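Local coordinates for protein putative alpha-galactosidase (PDB 4NZJ) that probably hydrolyses terminal, non-reducing alpha-D-galactose residues from alpha-D-galactosides, as a member of glycosyl hydrolase family 27, at residues Y219-A224 with R228-E233; Y251-W256 with K263-V268. One frame throughout, in Å; residues are numbered along the deposited sequence. Where two conformers were deposited one is given.

Overall arrangement
Both contacts belong to the catalytic TIM beta/alpha barrel, which in this chain sits between an N-terminal Ig-like domain and a C-terminal beta-sheet domain. They come one after the other along the chain: contact 1 closes before contact 2 opens, and their centres are about 10 Å apart. Contact 1 joins the turn that follows strand 216-220 to helix 228-243; contact 2 sets the next strand, 250-254, against the loop that leads to strand 272-274. The two strands are parallel neighbours in the barrel sheet, where Tyr219 makes backbone hydrogen bonds with Ser252 and Cys254. The contacts thus pack the chain at or just beyond neighbouring barrel strands against what follows, a helix in one case and a loop in the other.

Contact 1 (Y219-A224 with R228-E233)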
ATOM      1  N   TYR A 219      11.855  -8.837   1.863  1.00 16.32           N
ATOM      2  CA  TYR A 219      12.801  -9.855   2.302  1.00 16.98           C
ATOM      3  C   TYR A 219      12.105 -11.212   2.359  1.00 17.02           C
ATOM      4  O   TYR A 219      11.320 -11.497   3.262  1.00 17.44           O
ATOM      5  CB  TYR A 219      13.398  -9.455   3.649  1.00 17.84           C
ATOM      6  CG  TYR A 219      14.761 -10.044   3.969  1.00 17.47           C
ATOM      7  CD1 TYR A 219      15.782 -10.065   3.016  1.00 18.47           C
ATOM      8  CD2 TYR A 219      15.048 -10.537   5.244  1.00 17.51           C
ATOM      9  CE1 TYR A 219      17.030 -10.580   3.316  1.00 19.08           C
ATOM     10  CE2 TYR A 219      16.301 -11.049   5.553  1.00 18.70           C
ATOM     11  CZ  TYR A 219      17.291 -11.068   4.585  1.00 18.57           C
ATOM     12  OH  TYR A 219      18.541 -11.570   4.884  1.00 19.71           O
ATOM     13  N   ASP A 220      12.406 -12.029   1.358  1.00 17.33           N
ATOM     14  CA  ASP A 220      11.739 -13.300   1.111  1.00 17.95           C
ATOM     15  C   ASP A 220      12.402 -14.415   1.917  1.00 18.77           C
ATOM     16  O   ASP A 220      13.516 -14.250   2.420  1.00 18.79           O
ATOM     17  CB  ASP A 220      11.845 -13.601  -0.390  1.00 19.48           C
ATOM     18  CG  ASP A 220      10.675 -14.381  -0.934  1.00 26.24           C
ATOM     19  OD1 ASP A 220       9.951 -15.048  -0.165  1.00 24.12           O
ATOM     20  OD2 ASP A 220      10.488 -14.314  -2.173  1.00 29.74           O
ATOM     21  N   TYR A 221      11.718 -15.551   2.027  1.00 18.70           N
ATOM     22  CA  TYR A 221      12.175 -16.632   2.892  1.00 19.78           C
ATOM     23  C   TYR A 221      12.427 -17.946   2.153  1.00 21.14           C
ATOM     24  O   TYR A 221      12.498 -19.005   2.780  1.00 22.15           O
ATOM     25  CB  TYR A 221      11.196 -16.838   4.067  1.00 19.64           C
ATOM     26  CG  TYR A 221      11.871 -17.491   5.246  1.00 19.44           C
ATOM     27  CD1 TYR A 221      12.908 -16.846   5.912  1.00 19.53           C
ATOM     28  CD2 TYR A 221      11.508 -18.766   5.674  1.00 20.40           C
ATOM     29  CE1 TYR A 221      13.557 -17.441   6.974  1.00 20.67           C
ATOM     30  CE2 TYR A 221      12.154 -19.367   6.734  1.00 21.39           C
ATOM     31  CZ  TYR A 221      13.180 -18.704   7.378  1.00 21.32           C
ATOM     32  OH  TYR A 221      13.842 -19.300   8.418  1.00 22.89           O
ATOM     33  N   CYS A 222      12.597 -17.901   0.831  1.00 21.28           N
ATOM     34  CA  CYS A 222      12.941 -19.114   0.084  0.50 21.99           C
ATOM     35  C   CYS A 222      14.289 -19.677   0.514  1.00 22.68           C
ATOM     36  O   CYS A 222      15.212 -18.926   0.849  1.00 22.11           O
ATOM     37  CB  CYS A 222      12.958 -18.863  -1.423  0.50 22.72           C
ATOM     38  SG  CYS A 222      11.310 -18.743  -2.146  0.50 24.01           S
ATOM     39  N   ASN A 223      14.391 -21.002   0.510  1.00 22.31           N
ATOM     40  CA  ASN A 223      15.644 -21.707   0.793  1.00 23.61           C
ATOM     41  C   ASN A 223      16.167 -21.558   2.214  1.00 24.17           C
ATOM     42  O   ASN A 223      17.321 -21.890   2.486  1.00 27.08           O
ATOM     43  CB  ASN A 223      16.726 -21.290  -0.211  1.00 25.18           C
ATOM     44  CG  ASN A 223      16.306 -21.540  -1.642  1.00 26.77           C
ATOM     45  OD1 ASN A 223      15.896 -22.647  -1.983  1.00 27.49           O
ATOM     46  ND2 ASN A 223      16.388 -20.514  -2.483  1.00 27.39           N
ATOM     47  N   ALA A 224      15.316 -21.079   3.121  1.00 23.00           N
ATOM     48  CA  ALA A 224      15.670 -20.942   4.529  1.00 24.09           C
ATOM     49  C   ALA A 224      14.963 -22.021   5.345  1.00 24.65           C
ATOM     50  O   ALA A 224      13.948 -22.563   4.906  1.00 24.17           O
ATOM     51  CB  ALA A 224      15.292 -19.563   5.031  1.00 23.25           C
ATOM     52  N   ARG A 228      10.848 -21.827  13.175  1.00 23.72           N
ATOM     53  CA  ARG A 228      10.321 -20.503  13.472  1.00 22.32           C
ATOM     54  C   ARG A 228      11.317 -19.613  14.210  1.00 23.18           C
ATOM     55  O   ARG A 228      11.416 -18.429  13.897  1.00 22.78           O
ATOM     56  CB  ARG A 228       9.023 -20.602  14.269  1.00 23.22           C
ATOM     57  CG  ARG A 228       8.450 -19.261  14.687  1.00 22.50           C
ATOM     58  CD  ARG A 228       6.978 -19.389  15.001  1.00 24.48           C
ATOM     59  NE  ARG A 228       6.469 -18.270  15.783  1.00 24.57           N
ATOM     60  CZ  ARG A 228       5.196 -18.131  16.138  1.00 25.73           C
ATOM     61  NH1 ARG A 228       4.289 -19.028  15.763  1.00 24.85           N
ATOM     62  NH2 ARG A 228       4.826 -17.088  16.869  1.00 26.92           N
ATOM     63  N   VAL A 229      12.040 -20.155  15.188  1.00 24.03           N
ATOM     64  CA  VAL A 229      13.022 -19.331  15.912  1.00 25.11           C
ATOM     65  C   VAL A 229      14.105 -18.860  14.939  1.00 24.62           C
ATOM     66  O   VAL A 229      14.518 -17.703  14.981  1.00 23.40           O
ATOM     67  CB  VAL A 229      13.663 -20.055  17.110  1.00 27.77           C
ATOM     68  CG1 VAL A 229      14.711 -19.168  17.780  1.00 29.16           C
ATOM     69  CG2 VAL A 229      12.596 -20.472  18.111  1.00 29.39           C
ATOM     70  N   GLU A 230      14.534 -19.747  14.045  1.00 24.10           N
ATOM     71  CA  GLU A 230      15.518 -19.386  13.022  1.00 24.59           C
ATOM     72  C   GLU A 230      14.986 -18.286  12.109  1.00 23.10           C
ATOM     73  O   GLU A 230      15.681 -17.307  11.856  1.00 23.28           O
ATOM     74  CB  GLU A 230      15.923 -20.608  12.194  1.00 26.40           C
ATOM     75  CG  GLU A 230      16.991 -20.338  11.139  1.00 26.87           C
ATOM     76  CD  GLU A 230      18.339 -19.928  11.715  1.00 29.09           C
ATOM     77  OE1 GLU A 230      18.630 -20.241  12.896  1.00 31.22           O
ATOM     78  OE2 GLU A 230      19.126 -19.300  10.971  1.00 28.86           O
ATOM     79  N   ALA A 231      13.761 -18.442  11.618  1.00 22.63           N
ATOM     80  CA  ALA A 231      13.158 -17.415  10.774  1.00 21.51           C
ATOM     81  C   ALA A 231      13.156 -16.073  11.489  1.00 21.63           C
ATOM     82  O   ALA A 231      13.599 -15.068  10.940  1.00 21.45           O
ATOM     83  CB  ALA A 231      11.742 -17.803  10.376  1.00 21.76           C
HETATM   84  N   MSE A 232      12.691 -16.072  12.732  1.00 21.75           N
HETATM   85  CA  MSE A 232      12.579 -14.843  13.515  0.50 22.45           C
HETATM   86  C   MSE A 232      13.932 -14.194  13.659  1.00 21.73           C
HETATM   87  O   MSE A 232      14.053 -12.973  13.547  1.00 22.29           O
HETATM   88  CB  MSE A 232      11.978 -15.143  14.891  0.50 24.48           C
HETATM   89  CG  MSE A 232      10.474 -15.369  14.813  0.50 25.48           C
HETATM   90 SE   MSE A 232       9.738 -15.844  16.578  0.38 28.41          SE
HETATM   91  CE  MSE A 232      10.561 -14.359  17.577  0.50 28.25           C
ATOM     92  N   GLU A 233      14.961 -15.011  13.891  1.00 22.13           N
ATOM     93  CA  GLU A 233      16.329 -14.501  14.063  0.60 23.08           C
ATOM     94  C   GLU A 233      16.888 -13.912  12.771  1.00 22.26           C
ATOM     95  O   GLU A 233      17.532 -12.855  12.797  1.00 21.18           O
ATOM     96  CB  GLU A 233      17.278 -15.596  14.571  0.60 25.22           C
ATOM     97  CG  GLU A 233      17.026 -16.066  15.997  0.60 28.20           C
ATOM     98  CD  GLU A 233      17.337 -15.026  17.062  0.60 30.88           C
ATOM     99  OE1 GLU A 233      17.890 -13.953  16.735  0.60 29.03           O
ATOM    100  OE2 GLU A 233      17.028 -15.295  18.244  0.60 32.78           O
TER
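With CG anti to the backbone N (chi1 -156°) and the ring turned by a chi2 of 63°, Tyr221 swings its phenol away from the end of strand 216-220 and brings its hydroxyl end against Ala231, in the first turn of helix 228-243. The touching is done by the far end of the ring: CZ of Tyr221 lies 3.4 Å from CB of Ala231, and the methyl meets the ring obliquely. The hydroxyl presses closer still, Tyr221 OH standing 3.1 Å from Ala231 CA. Glu230 joins at the margin, where its CG is 4.3 Å from Tyr221 OH; its carboxylate is engaged in a salt bridge with Arg234. Tyr221 also opens a type II beta turn that ends at Ala224, and the turn folds back over its own ring: Ala224 CB sits 3.2 Å above one face, offset toward the rim. At the other end of the residue, the backbone N of Tyr221 donates to Asp220 OD1 at 2.9 Å, meeting the carboxylate oxygen on its anti side, 24° out of plane. The disulfide from Cys222 to Cys192 ties the same turn to another loop. All this lies in the beta-alpha-beta unit of strand 216-220, helix 228-243 and strand 250-254, at the link from strand to helix. Although Tyr221 OH comes within 3.3 Å of Ala231 N, the angle is poor for a hydrogen bond, and the hydroxyl is bonded instead to Pro225 O. The phenol therefore touches the helix by van der Waals contact, while its polar end is satisfied by the connecting loop.

Contact 2 (Y251-W256 with K263-V268); sequences YSVCEW and KWAKQV
Val253 and Tyr251 of strand 250-254, with Glu255 just beyond it, meet the loop segment 263-268 on the outer side of a TIM-barrel strand, on the way to the next strand, 272-274. The apolar contacts centre on Val253, whose two methyls divide the work: CG1 reaches CH2 of Trp264 at 4.3 Å, and CG2 lies 4.3 Å from CB of Ala265. The backbones are nearest at this same place, with Val253 CA 7.0 Å from Ala265 CA. Val268 adds its CG2 at the edge of the indole, in the ring plane, within the loop's own fold. Aliphatic carbon also meets aromatic carbon at Glu255. Chi1 of 59° wedges its CG between its own N and C and sets it 4.1 Å from Trp264 CH2, oblique to the indole; the bend at chi2 (67°) then directs the carboxylate, whose plane stands 84° from that of the indole. The polar groups of these side chains turn to partners elsewhere: Glu255 OE1 pairs with Arg259 in a salt bridge, Trp264 NE1 is bonded to Arg259 O, and Tyr251 OH to Tyr235 O. Arg259 thus serves both Glu255 and Trp264, by its side chain and its carbonyl respectively. Within the loop, residues 265-267 have helical backbone angles but lack regular bonding; Val268 N bonds to Trp264 O at 3.2 Å and weakly to Ala265 O. Met232 packs on Trp264 and Tyr235 on Val253, both from helix 228-243. At the start of the strand, CE2 of Tyr251 comes 4.3 Å from the carbonyl O of Val268, which lies at the ring edge, near its plane.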
ATOM      1  N   TYR A 251      10.572  -2.195   5.857  1.00 16.88           N
ATOM      2  CA  TYR A 251      10.956  -3.592   5.927  1.00 16.12           C
ATOM      3  C   TYR A 251       9.715  -4.461   5.727  1.00 16.15           C
ATOM      4  O   TYR A 251       8.846  -4.530   6.597  1.00 17.34           O
ATOM      5  CB  TYR A 251      11.609  -3.853   7.282  1.00 16.71           C
ATOM      6  CG  TYR A 251      12.309  -5.179   7.464  1.00 17.35           C
ATOM      7  CD1 TYR A 251      12.740  -5.948   6.379  1.00 17.18           C
ATOM      8  CD2 TYR A 251      12.593  -5.638   8.746  1.00 17.95           C
ATOM      9  CE1 TYR A 251      13.402  -7.153   6.584  1.00 17.43           C
ATOM     10  CE2 TYR A 251      13.252  -6.831   8.955  1.00 17.51           C
ATOM     11  CZ  TYR A 251      13.657  -7.582   7.873  1.00 17.14           C
ATOM     12  OH  TYR A 251      14.321  -8.772   8.095  1.00 18.83           O
ATOM     13  N   SER A 252       9.642  -5.090   4.559  1.00 16.77           N
ATOM     14  CA  SER A 252       8.523  -5.940   4.165  1.00 16.08           C
ATOM     15  C   SER A 252       8.921  -7.405   4.346  1.00 17.29           C
ATOM     16  O   SER A 252       9.825  -7.905   3.678  1.00 18.34           O
ATOM     17  CB  SER A 252       8.139  -5.634   2.710  1.00 16.54           C
ATOM     18  OG  SER A 252       7.281  -6.613   2.151  1.00 19.35           O
ATOM     19  N   VAL A 253       8.254  -8.077   5.277  1.00 16.88           N
ATOM     20  CA  VAL A 253       8.547  -9.463   5.622  1.00 17.97           C
ATOM     21  C   VAL A 253       7.707 -10.388   4.746  1.00 17.43           C
ATOM     22  O   VAL A 253       6.494 -10.217   4.635  1.00 18.38           O
ATOM     23  CB  VAL A 253       8.272  -9.693   7.123  1.00 18.33           C
ATOM     24  CG1 VAL A 253       8.318 -11.172   7.494  1.00 19.29           C
ATOM     25  CG2 VAL A 253       9.272  -8.897   7.946  1.00 19.85           C
ATOM     26  N   CYS A 254       8.359 -11.357   4.105  1.00 17.28           N
ATOM     27  CA  CYS A 254       7.672 -12.274   3.211  0.90 18.24           C
ATOM     28  C   CYS A 254       8.070 -13.722   3.489  1.00 18.19           C
ATOM     29  O   CYS A 254       9.016 -14.246   2.892  1.00 18.92           O
ATOM     30  CB  CYS A 254       7.964 -11.892   1.757  0.90 20.53           C
ATOM     31  SG  CYS A 254       7.142 -12.932   0.544  0.90 26.05           S
ATOM     32  N   GLU A 255       7.354 -14.355   4.418  1.00 17.66           N
ATOM     33  CA  GLU A 255       7.535 -15.783   4.693  1.00 17.22           C
ATOM     34  C   GLU A 255       6.190 -16.532   4.593  1.00 17.04           C
ATOM     35  O   GLU A 255       6.017 -17.619   5.155  1.00 17.86           O
ATOM     36  CB  GLU A 255       8.295 -16.020   6.019  1.00 18.87           C
ATOM     37  CG  GLU A 255       7.673 -15.445   7.289  1.00 19.52           C
ATOM     38  CD  GLU A 255       6.375 -16.114   7.667  1.00 19.19           C
ATOM     39  OE1 GLU A 255       6.411 -17.229   8.240  1.00 20.94           O
ATOM     40  OE2 GLU A 255       5.308 -15.533   7.375  1.00 18.68           O
ATOM     41  N   TRP A 256       5.259 -15.922   3.859  1.00 17.39           N
ATOM     42  CA  TRP A 256       4.003 -16.539   3.396  1.00 17.79           C
ATOM     43  C   TRP A 256       3.027 -16.919   4.506  1.00 18.01           C
ATOM     44  O   TRP A 256       2.131 -17.732   4.289  1.00 19.07           O
ATOM     45  CB  TRP A 256       4.274 -17.743   2.494  1.00 20.77           C
ATOM     46  CG  TRP A 256       5.451 -17.540   1.631  1.00 23.90           C
ATOM     47  CD1 TRP A 256       5.571 -16.663   0.595  1.00 25.53           C
ATOM     48  CD2 TRP A 256       6.705 -18.208   1.749  1.00 24.59           C
ATOM     49  NE1 TRP A 256       6.836 -16.752   0.050  1.00 26.42           N
ATOM     50  CE2 TRP A 256       7.548 -17.697   0.741  1.00 26.66           C
ATOM     51  CE3 TRP A 256       7.197 -19.204   2.602  1.00 26.27           C
ATOM     52  CZ2 TRP A 256       8.858 -18.146   0.566  1.00 26.93           C
ATOM     53  CZ3 TRP A 256       8.497 -19.648   2.427  1.00 27.90           C
ATOM     54  CH2 TRP A 256       9.311 -19.118   1.415  1.00 28.63           C
ATOM     55  N   LYS A 263       2.419 -12.280  14.824  1.00 20.47           N
ATOM     56  CA  LYS A 263       2.810 -12.311  16.237  1.00 21.31           C
ATOM     57  C   LYS A 263       4.236 -11.835  16.525  1.00 20.64           C
ATOM     58  O   LYS A 263       4.575 -11.600  17.680  1.00 24.12           O
ATOM     59  CB  LYS A 263       2.621 -13.724  16.799  1.00 22.89           C
ATOM     60  CG  LYS A 263       1.177 -14.175  16.712  1.00 24.23           C
ATOM     61  CD  LYS A 263       0.896 -15.458  17.462  1.00 29.28           C
ATOM     62  CE  LYS A 263      -0.607 -15.672  17.556  1.00 30.30           C
ATOM     63  NZ  LYS A 263      -0.962 -17.029  18.045  1.00 32.97           N
ATOM     64  N   TRP A 264       5.071 -11.695  15.497  1.00 19.52           N
ATOM     65  CA  TRP A 264       6.478 -11.328  15.722  1.00 20.03           C
ATOM     66  C   TRP A 264       7.133 -10.365  14.721  1.00 19.24           C
ATOM     67  O   TRP A 264       8.201  -9.823  15.017  1.00 20.34           O
ATOM     68  CB  TRP A 264       7.338 -12.594  15.814  1.00 20.87           C
ATOM     69  CG  TRP A 264       7.246 -13.520  14.626  1.00 20.34           C
ATOM     70  CD1 TRP A 264       6.495 -14.663  14.540  1.00 21.18           C
ATOM     71  CD2 TRP A 264       7.952 -13.410  13.379  1.00 20.77           C
ATOM     72  NE1 TRP A 264       6.682 -15.257  13.317  1.00 21.50           N
ATOM     73  CE2 TRP A 264       7.575 -14.518  12.589  1.00 20.66           C
ATOM     74  CE3 TRP A 264       8.873 -12.490  12.858  1.00 21.36           C
ATOM     75  CZ2 TRP A 264       8.071 -14.719  11.297  1.00 20.07           C
ATOM     76  CZ3 TRP A 264       9.370 -12.697  11.576  1.00 20.77           C
ATOM     77  CH2 TRP A 264       8.961 -13.803  10.809  1.00 20.75           C
ATOM     78  N   ALA A 265       6.550 -10.161  13.547  1.00 18.69           N
ATOM     79  CA  ALA A 265       7.247  -9.406  12.497  1.00 18.42           C
ATOM     80  C   ALA A 265       7.483  -7.958  12.910  1.00 18.79           C
ATOM     81  O   ALA A 265       8.566  -7.418  12.693  1.00 19.26           O
ATOM     82  CB  ALA A 265       6.498  -9.475  11.172  1.00 18.32           C
ATOM     83  N   LYS A 266       6.480  -7.332  13.515  1.00 18.65           N
ATOM     84  CA  LYS A 266       6.637  -5.937  13.932  1.00 19.71           C
ATOM     85  C   LYS A 266       7.725  -5.822  14.995  1.00 20.68           C
ATOM     86  O   LYS A 266       8.533  -4.887  14.996  1.00 21.12           O
ATOM     87  CB  LYS A 266       5.326  -5.359  14.454  1.00 20.22           C
ATOM     88  CG  LYS A 266       5.378  -3.844  14.575  1.00 21.39           C
ATOM     89  CD  LYS A 266       4.103  -3.259  15.150  1.00 23.72           C
ATOM     90  CE  LYS A 266       4.183  -1.740  15.170  1.00 26.71           C
ATOM     91  NZ  LYS A 266       2.952  -1.131  15.737  1.00 30.24           N
ATOM     92  N   GLN A 267       7.747  -6.804  15.888  1.00 20.51           N
ATOM     93  CA  GLN A 267       8.685  -6.840  16.998  1.00 22.71           C
ATOM     94  C   GLN A 267      10.155  -6.955  16.554  1.00 23.50           C
ATOM     95  O   GLN A 267      11.043  -6.443  17.237  1.00 25.81           O
ATOM     96  CB  GLN A 267       8.287  -7.981  17.947  1.00 24.61           C
ATOM     97  CG  GLN A 267       6.957  -7.750  18.671  1.00 27.44           C
ATOM     98  CD  GLN A 267       5.685  -8.161  17.901  1.00 28.31           C
ATOM     99  OE1 GLN A 267       5.676  -8.347  16.676  1.00 25.17           O
ATOM    100  NE2 GLN A 267       4.589  -8.293  18.643  1.00 30.96           N
ATOM    101  N   VAL A 268      10.407  -7.597  15.411  1.00 22.38           N
ATOM    102  CA  VAL A 268      11.771  -7.729  14.880  1.00 23.02           C
ATOM    103  C   VAL A 268      12.127  -6.639  13.861  1.00 23.49           C
ATOM    104  O   VAL A 268      13.212  -6.667  13.280  1.00 24.09           O
ATOM    105  CB  VAL A 268      12.034  -9.125  14.265  1.00 22.79           C
ATOM    106  CG1 VAL A 268      11.753 -10.219  15.286  1.00 24.06           C
ATOM    107  CG2 VAL A 268      11.225  -9.352  12.993  1.00 21.81           C
TER